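Local coordinates for protein putative polysaccharide deacetylase (Bdellovibrio bacteriovorus HD100, PDB 5JP6) that probably removes acetyl groups from peptidoglycan as a zinc-dependent carbohydrate esterase of family 4 during the encounter of predator and prey, at residues A[307-317]-A[338-346]. The protein carries 1 engineered substitution. Numbering follows the deposited sequence. Where two conformers were deposited one is given.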
# COMPACT_ATOMS: atom_id res chain seq x y z
N ASP A 307 1.45 -2.50 -8.77
CA ASP A 307 2.65 -2.01 -8.08
C ASP A 307 3.26 -3.07 -7.15
O ASP A 307 4.38 -2.85 -6.65
CB ASP A 307 2.45 -0.66 -7.41
CG ASP A 307 1.51 -0.70 -6.24
OD1 ASP A 307 0.88 -1.76 -5.94
OD2 ASP A 307 1.34 0.34 -5.57
N TRP A 308 2.56 -4.18 -6.91
CA TRP A 308 3.08 -5.35 -6.15
C TRP A 308 4.19 -6.08 -6.92
O TRP A 308 4.95 -6.85 -6.33
CB TRP A 308 1.93 -6.32 -5.83
CG TRP A 308 1.17 -6.79 -7.04
CD1 TRP A 308 0.03 -6.25 -7.55
CD2 TRP A 308 1.50 -7.91 -7.89
NE1 TRP A 308 -0.35 -6.94 -8.67
CE2 TRP A 308 0.54 -7.95 -8.91
CE3 TRP A 308 2.55 -8.84 -7.91
CZ2 TRP A 308 0.55 -8.92 -9.90
CZ3 TRP A 308 2.56 -9.79 -8.92
CH2 TRP A 308 1.57 -9.82 -9.89
N ARG A 309 4.23 -5.91 -8.25
CA ARG A 309 5.18 -6.64 -9.08
C ARG A 309 6.50 -5.88 -9.20
O ARG A 309 6.52 -4.71 -9.52
CB ARG A 309 4.57 -6.92 -10.47
CG ARG A 309 5.32 -8.01 -11.21
CD ARG A 309 4.97 -8.09 -12.66
NE ARG A 309 3.58 -8.40 -12.91
CZ ARG A 309 3.06 -9.63 -12.88
NH1 ARG A 309 3.80 -10.67 -12.48
NH2 ARG A 309 1.78 -9.80 -13.22
N THR A 310 7.60 -6.55 -8.94
CA THR A 310 8.92 -5.97 -9.17
C THR A 310 9.01 -5.63 -10.65
O THR A 310 8.77 -6.48 -11.54
CB THR A 310 10.05 -6.92 -8.78
OG1 THR A 310 9.90 -7.30 -7.41
CG2 THR A 310 11.44 -6.27 -8.99
N GLN A 311 9.42 -4.39 -10.91
CA GLN A 311 9.51 -3.87 -12.27
C GLN A 311 10.22 -2.53 -12.20
O GLN A 311 10.33 -1.95 -11.11
CB GLN A 311 8.14 -3.67 -12.87
CG GLN A 311 7.27 -2.66 -12.13
CD GLN A 311 5.79 -2.79 -12.49
OE1 GLN A 311 5.39 -2.48 -13.61
NE2 GLN A 311 5.00 -3.27 -11.56
N SER A 312 10.66 -2.02 -13.35
CA SER A 312 11.29 -0.70 -13.39
C SER A 312 10.27 0.39 -13.08
O SER A 312 9.06 0.21 -13.26
CB SER A 312 11.90 -0.46 -14.76
OG SER A 312 10.92 -0.47 -15.78
N ASN A 313 10.77 1.55 -12.67
CA ASN A 313 9.89 2.70 -12.52
C ASN A 313 9.13 2.98 -13.81
O ASN A 313 7.94 3.27 -13.81
CB ASN A 313 10.68 3.95 -12.21
CG ASN A 313 11.27 3.99 -10.80
OD1 ASN A 313 11.43 3.01 -10.14
ND2 ASN A 313 11.69 5.21 -10.41
N GLU A 314 9.85 2.90 -14.94
CA GLU A 314 9.31 3.11 -16.29
C GLU A 314 8.14 2.17 -16.59
O GLU A 314 7.09 2.57 -17.07
CB GLU A 314 10.47 2.88 -17.28
CG GLU A 314 10.28 3.41 -18.68
CD GLU A 314 11.65 3.65 -19.36
OE1 GLU A 314 12.26 4.71 -19.06
OE2 GLU A 314 12.10 2.80 -20.20
N GLN A 315 8.32 0.88 -16.30
CA GLN A 315 7.29 -0.11 -16.52
C GLN A 315 6.01 0.15 -15.66
O GLN A 315 4.92 0.10 -16.13
CB GLN A 315 7.91 -1.50 -16.31
CG GLN A 315 6.90 -2.61 -16.49
CD GLN A 315 7.53 -3.98 -16.53
OE1 GLN A 315 8.73 -4.12 -16.74
NE2 GLN A 315 6.73 -4.98 -16.31
N LEU A 316 6.28 0.47 -14.39
CA LEU A 316 5.17 0.75 -13.48
C LEU A 316 4.34 1.94 -13.97
O LEU A 316 3.12 1.84 -14.05
CB LEU A 316 5.70 0.96 -12.05
CG LEU A 316 4.63 1.29 -10.99
CD1 LEU A 316 3.57 0.18 -10.97
CD2 LEU A 316 5.26 1.46 -9.64
N LEU A 317 5.00 3.04 -14.34
CA LEU A 317 4.30 4.26 -14.86
C LEU A 317 3.54 3.87 -16.11
O LEU A 317 2.42 4.30 -16.29
CB LEU A 317 5.26 5.42 -15.14
CG LEU A 317 5.65 6.21 -13.92
CD1 LEU A 317 7.00 6.89 -14.13
CD2 LEU A 317 4.52 7.20 -13.59
N GLN A 338 4.58 0.35 -0.88
CA GLN A 338 5.42 -0.04 -2.00
C GLN A 338 6.35 1.16 -2.32
O GLN A 338 5.89 2.21 -2.79
CB GLN A 338 4.59 -0.39 -3.23
CG GLN A 338 5.39 -1.05 -4.34
CD GLN A 338 5.83 -2.48 -3.94
OE1 GLN A 338 5.02 -3.37 -3.58
NE2 GLN A 338 7.10 -2.68 -3.94
N ARG A 339 7.64 1.00 -2.09
CA ARG A 339 8.58 2.11 -2.30
C ARG A 339 8.48 2.68 -3.69
O ARG A 339 8.44 3.91 -3.88
CB ARG A 339 10.02 1.71 -1.99
CG ARG A 339 10.96 2.81 -2.39
CD ARG A 339 12.33 2.68 -1.81
NE ARG A 339 13.13 3.82 -2.24
CZ ARG A 339 14.44 3.92 -2.07
NH1 ARG A 339 15.09 2.99 -1.41
NH2 ARG A 339 15.06 5.00 -2.51
N ARG A 340 8.40 1.80 -4.69
CA ARG A 340 8.48 2.30 -6.07
C ARG A 340 7.28 3.18 -6.40
O ARG A 340 7.41 4.11 -7.17
CB ARG A 340 8.59 1.15 -7.04
CG ARG A 340 8.98 1.56 -8.44
CD ARG A 340 9.27 0.32 -9.28
NE ARG A 340 10.21 -0.62 -8.68
CZ ARG A 340 11.54 -0.64 -8.89
NH1 ARG A 340 12.16 0.27 -9.60
NH2 ARG A 340 12.26 -1.60 -8.36
N THR A 341 6.15 2.90 -5.77
CA THR A 341 4.98 3.76 -5.94
C THR A 341 5.23 5.17 -5.43
O THR A 341 4.85 6.16 -6.11
CB THR A 341 3.76 3.10 -5.29
OG1 THR A 341 3.51 1.86 -5.94
CG2 THR A 341 2.50 3.99 -5.33
N ALA A 342 5.89 5.29 -4.28
CA ALA A 342 6.27 6.64 -3.78
C ALA A 342 7.28 7.28 -4.77
O ALA A 342 7.19 8.49 -5.07
CB ALA A 342 6.82 6.57 -2.36
N GLU A 343 8.24 6.49 -5.30
CA GLU A 343 9.24 7.04 -6.18
C GLU A 343 8.63 7.63 -7.46
O GLU A 343 9.17 8.58 -8.00
CB GLU A 343 10.27 5.96 -6.59
CG GLU A 343 11.11 5.42 -5.44
CD GLU A 343 12.25 6.34 -5.05
OE1 GLU A 343 12.74 7.17 -5.86
OE2 GLU A 343 12.72 6.20 -3.88
N ILE A 344 7.56 7.00 -7.96
CA ILE A 344 6.95 7.45 -9.22
C ILE A 344 5.77 8.40 -9.03
O ILE A 344 5.22 8.89 -10.02
CB ILE A 344 6.51 6.28 -10.12
CG1 ILE A 344 5.36 5.47 -9.49
CG2 ILE A 344 7.71 5.39 -10.45
CD1 ILE A 344 4.38 4.95 -10.51
N MET A 345 5.42 8.72 -7.77
CA MET A 345 4.17 9.43 -7.56
C MET A 345 4.16 10.84 -8.18
O MET A 345 3.19 11.21 -8.87
CB MET A 345 3.77 9.43 -6.09
CG MET A 345 2.34 9.93 -5.84
SD MET A 345 1.05 9.02 -6.75
CE MET A 345 1.37 7.32 -6.29
N PRO A 346 5.25 11.64 -7.98
CA PRO A 346 5.21 12.95 -8.66
C PRO A 346 5.06 12.86 -10.18
O PRO A 346 4.29 13.59 -10.78
CB PRO A 346 6.55 13.58 -8.26
CG PRO A 346 6.86 12.94 -6.93
CD PRO A 346 6.40 11.51 -7.05
O HOH W 1 2.30 -3.24 -3.74
O HOH W 2 5.80 -6.27 -3.87
O HOH W 3 13.52 6.13 -8.27
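Thr341 OG1 donates to Asp307 OD2 at 2.7 Å, meeting the carboxylate on its anti side; the same oxygen also accepts from the backbone N of His335, so two donors fix the buried carboxylate. The other oxygen, OD1, takes a water that bridges to Gln338 OE1, and a second water ties OE1 to the carbonyl O of Trp308. One residue earlier on the helix, Arg340 NH1 gives a bent hydrogen bond to Asn313 OD1, 2.9 Å away. The amide and guanidinium planes of this pair stand 73° apart. Asn313 ND2 reaches Glu343 OE1 through a further water, while Arg125 pairs with that carboxylate from outside.

Both segments belong to the NodB homology region, where helices 313-327 and 339-354 precede and follow strand 330-335 of the parallel sheet in a beta-alpha-beta-alpha succession; the first of them makes the crossover from strand 303-304. Their opening turns cross at -74° with axes 10.1 Å apart. The loop before the first helix brings Trp308 to about 9 Å, side chain to metal, from the bound zinc ion.

Ile344 fills the crossing: its CD1 touches Leu316 CD2 at 3.7 Å and Leu317 CD2 at 3.8 Å, whereas its other branch, CG2, packs on Asn313 CB. Leu316 CD2 also rests against Arg340 CG, 3.9 Å away, linking the apolar cluster to the arginine's aliphatic stem.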